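Side-chain contacts in amidase, hydantoinase/carbamoylase family (Burkholderia ambifaria, PDB 5TP4), which probably hydrolyses N-carbamoyl-L-amino acids, as a zinc-dependent amidase of the peptidase M20 family: residues B[254-259]-B[315-320]; B[293-298]-B[304-309]; B[19-24]-B[399-404]; B[116-121]-B[407-412]; B[68-73]-B[149-154]. All blocks are in the same frame, centred on the assembly; numbering follows the deposited sequence. Where two conformers were deposited one is given.

Interaction 1 (B[254-259]-B[315-320]); sequences ALELER and ARVAAA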
# COMPACT_ATOMS: atom_id res chain seq x y z
N ALA B 254 -2.48 1.46 -14.20
CA ALA B 254 -1.29 0.60 -14.22
C ALA B 254 -1.21 -0.18 -15.51
O ALA B 254 -0.12 -0.35 -16.07
CB ALA B 254 -1.32 -0.36 -13.02
N LEU B 255 -2.34 -0.69 -16.00
CA LEU B 255 -2.30 -1.48 -17.22
C LEU B 255 -2.09 -0.58 -18.45
O LEU B 255 -1.49 -1.02 -19.44
CB LEU B 255 -3.57 -2.33 -17.31
CG LEU B 255 -3.72 -3.40 -16.19
CD1 LEU B 255 -4.79 -4.44 -16.52
CD2 LEU B 255 -2.39 -4.12 -15.89
N GLU B 256 -2.53 0.68 -18.38
CA GLU B 256 -2.16 1.64 -19.42
C GLU B 256 -0.66 1.85 -19.43
O GLU B 256 -0.05 1.94 -20.49
CB GLU B 256 -2.86 2.98 -19.21
CG GLU B 256 -4.36 2.96 -19.34
CD GLU B 256 -4.84 2.78 -20.77
OE1 GLU B 256 -4.12 3.17 -21.72
OE2 GLU B 256 -5.97 2.26 -20.93
N LEU B 257 -0.07 1.95 -18.25
CA LEU B 257 1.38 2.11 -18.18
C LEU B 257 2.08 0.91 -18.80
O LEU B 257 3.05 1.07 -19.56
CB LEU B 257 1.80 2.31 -16.72
CG LEU B 257 3.31 2.35 -16.49
CD1 LEU B 257 3.91 3.48 -17.36
CD2 LEU B 257 3.65 2.54 -15.00
N GLU B 258 1.61 -0.30 -18.48
CA GLU B 258 2.18 -1.49 -19.09
C GLU B 258 2.12 -1.43 -20.61
O GLU B 258 3.08 -1.79 -21.30
CB GLU B 258 1.46 -2.73 -18.55
CG GLU B 258 2.27 -3.97 -18.66
CD GLU B 258 1.62 -5.12 -17.90
OE1 GLU B 258 0.37 -5.13 -17.78
OE2 GLU B 258 2.37 -5.97 -17.41
N ARG B 259 1.00 -0.94 -21.16
CA ARG B 259 0.88 -0.84 -22.61
C ARG B 259 1.83 0.22 -23.18
O ARG B 259 2.45 -0.00 -24.23
CB ARG B 259 -0.57 -0.52 -23.01
CG ARG B 259 -0.71 -0.11 -24.47
CD ARG B 259 -2.07 0.52 -24.80
NE ARG B 259 -2.32 1.73 -24.01
CZ ARG B 259 -1.84 2.93 -24.32
NH1 ARG B 259 -1.08 3.08 -25.40
NH2 ARG B 259 -2.11 3.98 -23.55
N ALA B 315 -5.36 10.69 -17.67
CA ALA B 315 -6.46 11.63 -17.79
C ALA B 315 -7.68 10.97 -18.41
O ALA B 315 -8.81 11.20 -17.97
CB ALA B 315 -6.04 12.83 -18.62
N ARG B 316 -7.47 10.15 -19.45
CA ARG B 316 -8.59 9.49 -20.12
C ARG B 316 -9.28 8.50 -19.20
O ARG B 316 -10.52 8.46 -19.11
CB ARG B 316 -8.09 8.79 -21.39
CG ARG B 316 -9.12 7.92 -22.07
CD ARG B 316 -8.65 7.43 -23.45
NE ARG B 316 -7.26 6.94 -23.46
CZ ARG B 316 -6.87 5.77 -22.97
NH1 ARG B 316 -7.74 4.94 -22.39
NH2 ARG B 316 -5.58 5.43 -23.03
N VAL B 317 -8.49 7.69 -18.48
CA VAL B 317 -9.06 6.74 -17.51
C VAL B 317 -9.85 7.49 -16.46
O VAL B 317 -10.97 7.08 -16.10
CB VAL B 317 -7.95 5.89 -16.86
CG1 VAL B 317 -8.51 5.07 -15.63
CG2 VAL B 317 -7.35 4.96 -17.89
N ALA B 318 -9.30 8.58 -15.95
CA ALA B 318 -9.98 9.30 -14.87
C ALA B 318 -11.31 9.87 -15.34
O ALA B 318 -12.31 9.80 -14.62
CB ALA B 318 -9.08 10.42 -14.32
N ALA B 319 -11.35 10.40 -16.56
CA ALA B 319 -12.59 10.98 -17.08
C ALA B 319 -13.64 9.91 -17.30
O ALA B 319 -14.83 10.13 -17.07
CB ALA B 319 -12.31 11.73 -18.38
N ALA B 320 -13.21 8.72 -17.72
CA ALA B 320 -14.16 7.65 -17.97
C ALA B 320 -14.77 7.12 -16.67
O ALA B 320 -15.90 6.63 -16.67
CB ALA B 320 -13.47 6.52 -18.74
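At the edge of the Arg316 guanidinium, close to its plane, lie Glu256 OE1 and the NH2 of Arg259; the Arg259 guanidinium likewise takes Glu256 OE1 at its own edge. One carboxylate oxygen thus gathers both arginines into a salt-bridge network on the surface of two packed helices. From across the contact Arg316 NH2 donates to Glu256 OE1 over 3.0 Å, coming from well above the carboxylate plane, with the two flat groups turned 69° apart. Arg259, one helical turn beyond Glu256, grips the same oxygen side-on: its NH2 reaches Glu256 OE1 at 2.8 Å, nearly in line with the C-O bond, and its NE follows at 3.2 Å with a more bent geometry. Three N-H groups therefore converge on OE1, and the negative charge between them probably offsets the closeness of the arginines, whose NH2 atoms stand 3.8 Å apart (Arg259 NH2 to Arg316 NH2). The Glu256 chain bends at chi2 (-72°), which turns the carboxylate along the helix surface toward Arg259. Beneath the charges, Glu256 CG rests on Val317 CG2 at 3.9 Å, the one apolar touch between the segments. The short helix axes run roughly antiparallel (150°) and stay 11.2 Å apart, a spacing bridged by long side chains. Helices 246-262 and 300-321 lie side by side on a sheet: Leu257 packs on Ile272 of strand 269-277 and Val293 of strand 288-297, while Leu255 meets Leu255 of the second subunit.

Interaction 2 (B[293-298]-B[304-309]); sequences VDLRHH and DAMERA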
# COMPACT_ATOMS: atom_id res chain seq x y z
N VAL B 293 5.75 5.83 -9.74
CA VAL B 293 6.18 5.28 -11.02
C VAL B 293 7.66 5.56 -11.19
O VAL B 293 8.10 6.70 -11.01
CB VAL B 293 5.39 5.88 -12.21
CG1 VAL B 293 5.89 5.27 -13.47
CG2 VAL B 293 3.90 5.58 -12.08
N ASP B 294 8.42 4.52 -11.52
CA ASP B 294 9.81 4.64 -11.95
C ASP B 294 9.82 4.37 -13.46
O ASP B 294 9.43 3.28 -13.89
CB ASP B 294 10.67 3.64 -11.17
CG ASP B 294 12.14 3.60 -11.62
OD1 ASP B 294 12.40 3.24 -12.78
OD2 ASP B 294 13.02 3.84 -10.76
N LEU B 295 10.22 5.37 -14.25
CA LEU B 295 10.28 5.28 -15.71
C LEU B 295 11.72 5.33 -16.18
O LEU B 295 12.48 6.17 -15.71
CB LEU B 295 9.56 6.45 -16.38
CG LEU B 295 8.05 6.58 -16.35
CD1 LEU B 295 7.69 7.83 -17.18
CD2 LEU B 295 7.42 5.33 -16.95
N ARG B 296 12.08 4.48 -17.13
CA ARG B 296 13.44 4.47 -17.67
C ARG B 296 13.43 4.40 -19.18
O ARG B 296 12.53 3.80 -19.78
CB ARG B 296 14.26 3.31 -17.16
CG ARG B 296 14.05 3.05 -15.71
CD ARG B 296 15.31 3.14 -14.95
NE ARG B 296 15.09 3.21 -13.51
CZ ARG B 296 16.05 3.12 -12.61
NH1 ARG B 296 17.32 2.91 -13.02
NH2 ARG B 296 15.76 3.24 -11.33
N HIS B 297 14.46 4.98 -19.78
CA HIS B 297 14.71 4.76 -21.20
C HIS B 297 16.20 5.04 -21.42
O HIS B 297 16.90 5.50 -20.52
CB HIS B 297 13.83 5.66 -22.10
CG HIS B 297 13.66 5.13 -23.49
ND1 HIS B 297 14.65 5.23 -24.45
CD2 HIS B 297 12.60 4.54 -24.10
CE1 HIS B 297 14.21 4.71 -25.59
NE2 HIS B 297 12.98 4.26 -25.40
N HIS B 298 16.68 4.69 -22.61
CA HIS B 298 18.05 5.07 -22.94
C HIS B 298 18.18 6.55 -23.26
O HIS B 298 19.28 7.10 -23.19
CB HIS B 298 18.56 4.26 -24.14
CG HIS B 298 18.78 2.82 -23.84
ND1 HIS B 298 19.56 2.01 -24.64
CD2 HIS B 298 18.31 2.03 -22.84
CE1 HIS B 298 19.57 0.78 -24.14
NE2 HIS B 298 18.82 0.77 -23.05
N ASP B 304 10.70 11.10 -21.55
CA ASP B 304 9.72 12.18 -21.43
C ASP B 304 8.47 11.87 -22.24
O ASP B 304 7.34 12.16 -21.82
CB ASP B 304 10.35 13.50 -21.89
CG ASP B 304 11.37 14.04 -20.90
OD1 ASP B 304 11.38 13.57 -19.75
OD2 ASP B 304 12.15 14.95 -21.28
N ALA B 305 8.64 11.24 -23.41
CA ALA B 305 7.48 10.86 -24.21
C ALA B 305 6.63 9.83 -23.49
O ALA B 305 5.40 9.91 -23.52
CB ALA B 305 7.93 10.32 -25.57
N MET B 306 7.28 8.86 -22.83
CA MET B 306 6.54 7.90 -22.01
C MET B 306 5.76 8.62 -20.91
O MET B 306 4.59 8.30 -20.66
CB MET B 306 7.51 6.87 -21.42
CG MET B 306 8.23 6.06 -22.47
SD MET B 306 9.57 5.06 -21.71
CE MET B 306 8.58 4.06 -20.63
N GLU B 307 6.38 9.61 -20.26
CA GLU B 307 5.70 10.37 -19.21
C GLU B 307 4.46 11.06 -19.76
O GLU B 307 3.38 11.03 -19.16
CB GLU B 307 6.63 11.41 -18.59
CG GLU B 307 5.90 12.21 -17.54
CD GLU B 307 6.76 13.24 -16.87
OE1 GLU B 307 7.96 12.98 -16.67
OE2 GLU B 307 6.20 14.30 -16.53
N ARG B 308 4.61 11.77 -20.89
CA ARG B 308 3.47 12.49 -21.44
C ARG B 308 2.37 11.53 -21.88
O ARG B 308 1.18 11.83 -21.74
CB ARG B 308 3.91 13.39 -22.59
CG ARG B 308 4.78 14.55 -22.13
CD ARG B 308 4.99 15.61 -23.23
NE ARG B 308 5.37 15.03 -24.53
CZ ARG B 308 6.61 14.71 -24.87
NH1 ARG B 308 7.59 14.91 -24.02
NH2 ARG B 308 6.87 14.18 -26.06
N ALA B 309 2.75 10.37 -22.46
CA ALA B 309 1.76 9.33 -22.77
C ALA B 309 1.02 8.87 -21.52
O ALA B 309 -0.20 8.64 -21.55
CB ALA B 309 2.44 8.13 -23.44
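A strand-to-helix connection brings this contact together: strand 288-297 leads into helix 300-321, which folds back over the sheet, the short axes 8.7 Å apart. Met306 makes the largest contribution. Its chain bends at chi3 (61°), so that the sulfur and the methyl both lie against the strand. Met306 SD sits 3.9 Å from His297 CD2, at the edge of the imidazole and near its plane, a Met-aromatic contact; the same SD is 3.8 Å from the backbone O of Arg296. The methyl carries on to Leu295, with Met306 CE 4.1 Å from Leu295 CD2 as the two chains slide past each other. The other leucine branch reaches the helix backbone, Leu295 CD1 lying 3.8 Å from Glu307 N and also touching Glu307 CB. Glu307 is salt-bridged to Arg311. On the other side of the strand, Arg296 holds Asp294 side-on through NE and NH2, one nitrogen to each oxygen, and its NH1 forms a salt bridge with a MES molecule, probably from the crystallisation liquor. Strand 288-297 is flanked by strands 212-229 and 269-277, and Leu295 also packs on Ala270 of strand 269-277 and on Val303 of helix 300-321 itself.

Interaction 3 (B[19-24]-B[399-404]); sequences RLWRSL and DDVTRG. With EDO (1,2-ethanediol), chain V.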
# COMPACT_ATOMS: atom_id res chain seq x y z
N ARG B 19 44.31 -15.92 -7.91
CA ARG B 19 44.82 -14.92 -7.00
C ARG B 19 43.76 -13.85 -6.75
O ARG B 19 43.55 -13.42 -5.61
CB ARG B 19 46.11 -14.30 -7.56
CG ARG B 19 46.78 -13.26 -6.62
CD ARG B 19 48.16 -12.90 -7.16
NE ARG B 19 48.06 -12.33 -8.52
CZ ARG B 19 49.10 -12.21 -9.35
NH1 ARG B 19 50.31 -12.61 -8.95
NH2 ARG B 19 48.93 -11.69 -10.57
N LEU B 20 43.06 -13.44 -7.81
CA LEU B 20 41.99 -12.45 -7.65
C LEU B 20 40.85 -13.02 -6.81
O LEU B 20 40.31 -12.33 -5.93
CB LEU B 20 41.51 -11.99 -9.04
CG LEU B 20 40.25 -11.10 -9.11
CD1 LEU B 20 40.33 -9.88 -8.20
CD2 LEU B 20 40.00 -10.64 -10.52
N TRP B 21 40.48 -14.28 -7.05
CA TRP B 21 39.40 -14.90 -6.28
C TRP B 21 39.75 -14.96 -4.80
O TRP B 21 38.91 -14.68 -3.94
CB TRP B 21 39.09 -16.30 -6.84
CG TRP B 21 37.93 -16.98 -6.19
CD1 TRP B 21 37.97 -17.92 -5.19
CD2 TRP B 21 36.54 -16.79 -6.51
NE1 TRP B 21 36.69 -18.31 -4.87
CE2 TRP B 21 35.80 -17.63 -5.65
CE3 TRP B 21 35.85 -15.96 -7.41
CZ2 TRP B 21 34.40 -17.70 -5.71
CZ3 TRP B 21 34.47 -16.02 -7.45
CH2 TRP B 21 33.76 -16.89 -6.60
N ARG B 22 41.01 -15.29 -4.48
CA ARG B 22 41.46 -15.29 -3.09
C ARG B 22 41.42 -13.89 -2.48
O ARG B 22 41.07 -13.74 -1.31
CB ARG B 22 42.87 -15.87 -3.01
N SER B 23 41.77 -12.86 -3.26
CA SER B 23 41.71 -11.51 -2.69
C SER B 23 40.27 -11.12 -2.38
O SER B 23 39.99 -10.46 -1.37
CB SER B 23 42.35 -10.49 -3.63
OG SER B 23 41.56 -10.23 -4.78
N LEU B 24 39.34 -11.55 -3.22
CA LEU B 24 37.93 -11.32 -2.94
C LEU B 24 37.48 -12.06 -1.70
O LEU B 24 36.71 -11.53 -0.89
CB LEU B 24 37.10 -11.76 -4.15
CG LEU B 24 37.17 -10.69 -5.25
CD1 LEU B 24 36.79 -11.31 -6.58
CD2 LEU B 24 36.23 -9.53 -4.87
N ASP B 399 35.18 -18.10 -13.02
CA ASP B 399 35.62 -17.84 -14.39
C ASP B 399 35.06 -16.54 -14.96
O ASP B 399 35.66 -15.95 -15.85
CB ASP B 399 35.26 -19.04 -15.28
CG ASP B 399 36.09 -20.27 -14.98
OD1 ASP B 399 37.05 -20.20 -14.18
OD2 ASP B 399 35.77 -21.32 -15.57
N ASP B 400 33.90 -16.06 -14.49
CA ASP B 400 33.40 -14.78 -14.98
C ASP B 400 34.20 -13.64 -14.38
O ASP B 400 34.55 -12.67 -15.07
CB ASP B 400 31.92 -14.63 -14.63
CG ASP B 400 31.05 -15.60 -15.39
OD1 ASP B 400 31.46 -16.03 -16.49
OD2 ASP B 400 29.95 -15.93 -14.88
N VAL B 401 34.54 -13.76 -13.08
CA VAL B 401 35.43 -12.81 -12.44
C VAL B 401 36.74 -12.73 -13.20
O VAL B 401 37.24 -11.64 -13.53
CB VAL B 401 35.65 -13.22 -10.97
CG1 VAL B 401 36.89 -12.54 -10.39
CG2 VAL B 401 34.40 -12.93 -10.13
N THR B 402 37.32 -13.88 -13.51
CA THR B 402 38.58 -13.89 -14.23
C THR B 402 38.45 -13.24 -15.61
O THR B 402 39.24 -12.37 -15.97
CB THR B 402 39.10 -15.31 -14.37
OG1 THR B 402 39.27 -15.88 -13.07
CG2 THR B 402 40.46 -15.33 -15.12
N ARG B 403 37.46 -13.69 -16.40
CA ARG B 403 37.39 -13.21 -17.78
C ARG B 403 37.04 -11.72 -17.86
O ARG B 403 37.58 -11.00 -18.70
CB ARG B 403 36.41 -14.06 -18.57
CG ARG B 403 36.97 -15.50 -18.81
CD ARG B 403 36.02 -16.39 -19.52
NE ARG B 403 34.89 -16.72 -18.68
CZ ARG B 403 33.94 -17.59 -19.00
NH1 ARG B 403 33.98 -18.22 -20.18
NH2 ARG B 403 32.94 -17.82 -18.15
N GLY B 404 36.16 -11.23 -16.98
CA GLY B 404 35.92 -9.80 -16.95
C GLY B 404 37.18 -9.00 -16.67
O GLY B 404 37.38 -7.92 -17.23
C1 EDO V . 34.04 -13.90 -2.82
O1 EDO V . 33.18 -14.85 -2.17
C2 EDO V . 34.87 -14.61 -3.90
O2 EDO V . 35.94 -15.34 -3.29
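From its CB, which points toward helix 17-28, Val401 divides into two methyls that serve different neighbours. CG1, set anti to the backbone N (chi1 162°), touches two leucines one turn apart: Val401 CG1 meets Leu20 CD2 at 3.6 Å and Leu24 CD1 at 4.0 Å. Leu20 also brings its CG to 3.9 Å from Val401 CG1, its chain lying aslant to the valine, whereas Leu24 runs past in the opposite sense. The second methyl, CG2, goes to the indole: Val401 CG2 is 4.1 Å from Trp21 CZ3, at the ring edge and near its plane. Over one indole face lies 1,2-ethanediol, probably from the crystallisation liquor, its O2 3.3 Å above the plane. The diol O2 donates to Trp21 O at 3.1 Å, and the diol is also bonded to Arg101 NE. Behind the leucines, Ser23 OG returns a bond to Leu20 O, a carbonyl that also accepts the helical N-H of Leu24. The helices meet steeply, at 114° between short axes 10.0 Å apart. Leu24 continues onto Leu109 of helix 105-121, and its side chain lies about 9 Å from that of Asp103, a predicted zinc ligand. This is apolar helix-helix packing beside the zinc-binding part of an M20-type catalytic domain, joining the N-terminal helix to the last helix.

Interaction 4 (B[116-121]-B[407-412]); sequences RTLNDA and VLLNAV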
# COMPACT_ATOMS: atom_id res chain seq x y z
N ARG B 116 49.04 -6.40 -10.32
CA ARG B 116 49.86 -7.55 -9.97
C ARG B 116 50.26 -8.32 -11.22
O ARG B 116 51.39 -8.82 -11.32
CB ARG B 116 49.10 -8.49 -9.02
CG ARG B 116 48.91 -7.91 -7.62
CD ARG B 116 47.97 -8.81 -6.80
NE ARG B 116 48.07 -8.50 -5.37
CZ ARG B 116 47.38 -9.15 -4.44
NH1 ARG B 116 46.51 -10.09 -4.80
NH2 ARG B 116 47.56 -8.85 -3.15
N THR B 117 49.36 -8.39 -12.19
CA THR B 117 49.68 -9.02 -13.47
C THR B 117 50.72 -8.22 -14.25
O THR B 117 51.69 -8.81 -14.77
CB THR B 117 48.37 -9.23 -14.26
OG1 THR B 117 47.69 -10.37 -13.68
CG2 THR B 117 48.64 -9.48 -15.74
N LEU B 118 50.60 -6.90 -14.30
CA LEU B 118 51.62 -6.10 -14.96
C LEU B 118 52.98 -6.26 -14.28
O LEU B 118 54.01 -6.31 -14.96
CB LEU B 118 51.21 -4.62 -14.98
CG LEU B 118 49.94 -4.34 -15.79
CD1 LEU B 118 49.66 -2.86 -15.77
CD2 LEU B 118 50.04 -4.87 -17.26
N ASN B 119 52.99 -6.34 -12.95
CA ASN B 119 54.24 -6.58 -12.21
C ASN B 119 54.84 -7.92 -12.59
O ASN B 119 56.04 -8.02 -12.86
CB ASN B 119 54.00 -6.53 -10.70
CG ASN B 119 53.72 -5.14 -10.19
OD1 ASN B 119 53.90 -4.14 -10.91
ND2 ASN B 119 53.26 -5.06 -8.94
N ASP B 120 54.01 -8.98 -12.62
CA ASP B 120 54.50 -10.31 -12.98
C ASP B 120 55.07 -10.33 -14.39
O ASP B 120 56.06 -11.03 -14.65
CB ASP B 120 53.36 -11.33 -12.88
CG ASP B 120 52.92 -11.58 -11.45
OD1 ASP B 120 53.64 -11.18 -10.53
OD2 ASP B 120 51.85 -12.19 -11.27
N ALA B 121 54.46 -9.60 -15.32
CA ALA B 121 54.89 -9.59 -16.71
C ALA B 121 56.03 -8.61 -16.98
O ALA B 121 56.54 -8.58 -18.11
CB ALA B 121 53.71 -9.24 -17.62
N VAL B 407 39.40 -8.75 -19.67
CA VAL B 407 38.93 -7.69 -20.56
C VAL B 407 39.34 -6.33 -20.01
O VAL B 407 39.84 -5.46 -20.75
CB VAL B 407 37.41 -7.78 -20.76
CG1 VAL B 407 36.87 -6.49 -21.41
CG2 VAL B 407 37.07 -9.00 -21.63
N LEU B 408 39.15 -6.12 -18.70
CA LEU B 408 39.56 -4.86 -18.08
C LEU B 408 41.04 -4.61 -18.31
O LEU B 408 41.45 -3.51 -18.69
CB LEU B 408 39.26 -4.89 -16.59
CG LEU B 408 39.68 -3.63 -15.78
CD1 LEU B 408 38.80 -2.44 -16.25
CD2 LEU B 408 39.54 -3.89 -14.29
N LEU B 409 41.85 -5.63 -18.08
CA LEU B 409 43.29 -5.50 -18.22
C LEU B 409 43.66 -5.04 -19.61
O LEU B 409 44.53 -4.17 -19.79
CB LEU B 409 43.96 -6.85 -17.93
CG LEU B 409 45.41 -7.04 -18.36
CD1 LEU B 409 46.36 -6.18 -17.48
CD2 LEU B 409 45.76 -8.54 -18.22
N ASN B 410 43.07 -5.67 -20.62
CA ASN B 410 43.54 -5.40 -21.97
C ASN B 410 42.95 -4.11 -22.52
O ASN B 410 43.59 -3.45 -23.35
CB ASN B 410 43.25 -6.59 -22.88
CG ASN B 410 44.30 -7.67 -22.72
OD1 ASN B 410 45.32 -7.64 -23.39
ND2 ASN B 410 44.08 -8.61 -21.76
N ALA B 411 41.76 -3.73 -22.08
CA ALA B 411 41.26 -2.40 -22.45
C ALA B 411 42.10 -1.31 -21.80
O ALA B 411 42.45 -0.31 -22.46
CB ALA B 411 39.79 -2.24 -22.07
N VAL B 412 42.46 -1.48 -20.52
CA VAL B 412 43.28 -0.47 -19.85
C VAL B 412 44.66 -0.38 -20.50
O VAL B 412 45.18 0.73 -20.70
CB VAL B 412 43.38 -0.78 -18.34
CG1 VAL B 412 44.58 -0.02 -17.67
CG2 VAL B 412 42.03 -0.48 -17.64
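Leu409 of helix 398-416 meets Thr117 and Leu118 of helix 105-121 in the alpha/beta fold of the M20 catalytic domain, where helices pack beside a central sheet. The close part is small and wholly apolar, with 106 Å² buried in all. Leu409 spreads its two methyls over neighbouring residues of the other helix: CD2 of Leu409 reaches Thr117 CG2 at 3.9 Å, and CD1 of Leu409 meets Leu118 CD2, also at 3.9 Å. The first pair meets aslant, while the leucines slide past each other in opposite directions. Each partner offers one branch. Leu118 sets off alongside the other helix, and its CD2 branch then turns in to Leu409. Even at the touching pair the backbones stay apart, Thr117 CA to Leu409 CA being 8.7 Å. Ile15 fills in beside the contact, touching both Thr117 and Leu409. Toward the surface lie the polar residues of helix 105-121: exposed Asp120 takes a salt bridge from Arg19, and partly exposed Asn119 bonds to Ala61 and Arg77. The reverse side of helix 398-416 is instead buried, Leu408 and Val412 lying on Phe195 and Ile89 of the sheet, and Ala411 on Leu345. At the contact itself Thr117 is split between two roles: chi1 of -77° places CG2 anti to the backbone N, turning that methyl to Leu409, while OG1 is bonded to OE2 of Glu113.

Interaction 5 (B[68-73]-B[149-154]); sequences DAVGNL and SAVFTG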
# COMPACT_ATOMS: atom_id res chain seq x y z
N ASP B 68 42.45 11.68 -0.71
CA ASP B 68 42.18 13.10 -0.88
C ASP B 68 41.32 13.60 0.27
O ASP B 68 41.04 12.86 1.23
CB ASP B 68 41.55 13.39 -2.25
CG ASP B 68 40.13 12.83 -2.41
OD1 ASP B 68 39.47 12.47 -1.41
OD2 ASP B 68 39.70 12.75 -3.59
N ALA B 69 40.88 14.87 0.18
CA ALA B 69 40.21 15.56 1.28
C ALA B 69 38.82 15.03 1.59
O ALA B 69 38.25 15.44 2.62
CB ALA B 69 40.14 17.07 1.00
N VAL B 70 38.28 14.12 0.78
CA VAL B 70 37.02 13.47 1.12
C VAL B 70 37.21 11.95 1.27
O VAL B 70 36.24 11.18 1.29
CB VAL B 70 35.92 13.83 0.09
CG1 VAL B 70 36.08 13.08 -1.23
CG2 VAL B 70 34.52 13.61 0.68
N GLY B 71 38.46 11.51 1.44
CA GLY B 71 38.68 10.10 1.72
C GLY B 71 38.76 9.20 0.51
O GLY B 71 38.90 7.98 0.67
N ASN B 72 38.67 9.75 -0.71
CA ASN B 72 38.82 8.88 -1.88
C ASN B 72 40.22 8.29 -1.84
O ASN B 72 41.19 9.00 -1.55
CB ASN B 72 38.62 9.66 -3.18
CG ASN B 72 37.19 10.16 -3.38
OD1 ASN B 72 36.22 9.45 -3.09
ND2 ASN B 72 37.06 11.38 -3.91
N LEU B 73 40.32 6.98 -2.05
CA LEU B 73 41.55 6.21 -1.82
C LEU B 73 42.17 5.86 -3.16
O LEU B 73 41.56 5.14 -3.96
CB LEU B 73 41.23 4.94 -1.02
CG LEU B 73 42.36 4.01 -0.55
CD1 LEU B 73 43.45 4.73 0.27
CD2 LEU B 73 41.74 2.91 0.31
N SER B 149 32.84 10.25 -5.66
CA SER B 149 33.07 10.58 -7.06
C SER B 149 32.35 11.87 -7.45
O SER B 149 32.87 12.63 -8.28
CB SER B 149 32.64 9.42 -7.97
OG SER B 149 31.30 9.04 -7.68
N ALA B 150 31.18 12.16 -6.87
CA ALA B 150 30.55 13.46 -7.12
C ALA B 150 31.44 14.62 -6.66
O ALA B 150 31.50 15.66 -7.33
CB ALA B 150 29.19 13.54 -6.41
N VAL B 151 32.13 14.47 -5.52
CA VAL B 151 33.05 15.53 -5.09
C VAL B 151 34.24 15.61 -6.04
O VAL B 151 34.65 16.70 -6.45
CB VAL B 151 33.49 15.32 -3.63
CG1 VAL B 151 34.57 16.35 -3.22
CG2 VAL B 151 32.29 15.47 -2.70
N PHE B 152 34.80 14.45 -6.42
CA PHE B 152 35.91 14.43 -7.38
C PHE B 152 35.58 15.15 -8.68
O PHE B 152 36.41 15.91 -9.22
CB PHE B 152 36.31 12.98 -7.66
CG PHE B 152 37.49 12.85 -8.58
CD1 PHE B 152 38.77 12.79 -8.08
CD2 PHE B 152 37.30 12.73 -9.97
CE1 PHE B 152 39.87 12.65 -8.94
CE2 PHE B 152 38.39 12.59 -10.82
CZ PHE B 152 39.66 12.55 -10.31
N THR B 153 34.37 14.94 -9.22
CA THR B 153 34.01 15.55 -10.49
C THR B 153 33.48 16.97 -10.36
O THR B 153 33.20 17.61 -11.38
CB THR B 153 32.96 14.70 -11.24
OG1 THR B 153 31.74 14.65 -10.49
CG2 THR B 153 33.50 13.29 -11.48
N GLY B 154 33.32 17.49 -9.15
CA GLY B 154 32.79 18.83 -8.96
C GLY B 154 31.28 18.92 -8.94
O GLY B 154 30.74 20.03 -8.87
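Chi1 of 76° puts Val70 CG1 between its backbone N and carbonyl carbon, and chi1 of 174° sets Val151 CG1 anti to its own N; the two methyls then meet tip to tip, Val70 CG1 to Val151 CG1 at 4.1 Å. Beside them the Asn72 amide comes up to helix 147-153, ND2 lying 4.1 Å from Phe152 CB, with amide and ring planes 72° apart. That amide is well gripped: ND2 donates to Asp68 OD2, on its syn lone pair, at 3.0 Å and to Gly148 O, while OD1 accepts from Thr135 N. Asp68 also ties up the loop backbone: OD1 takes Val70 N at 3.0 Å, an Asx turn, and Asn72 N at 2.9 Å, the donors approaching from opposite faces of the carboxylate plane. A type I beta turn from Asp68 to Gly71 overlaps this, and helix 147-153 ends in a Schellman motif at Gly154. Ser149 OG is bonded to Asp367, and the Ser149 side chain lies about 6 Å from that of Glu137, a zinc-binding residue with no zinc bound in this chain. The loop links strands 64-67 and 73-77, Val70 and Val151 pack on Leu158 of helix 158-163, and helix 367-372 lies against Ser149 and Phe152.

Two groups emerge. Interactions 1 and 2, with centres about 14 Å apart, share helix 300-321 and touch where Leu257 packs on Leu295; both also reach the second subunit. Interactions 3 and 4, centres about 13 Å apart, share helix 398-416 and touch where Arg19 packs on Arg116. The centre of interaction 5 is about 27 and 25 Å from theirs and 45 Å from that of interaction 1; it and interaction 3 both come within about 12 Å of a zinc ion. Along the chain, interaction 3 encloses 1, 2 and 5, interactions 3 and 4 alternate, and interaction 5 closes before 1 opens. The pattern fits the two-domain M20 architecture, a catalytic domain assembled from both chain ends and an inserted domain that contacts the partner subunit.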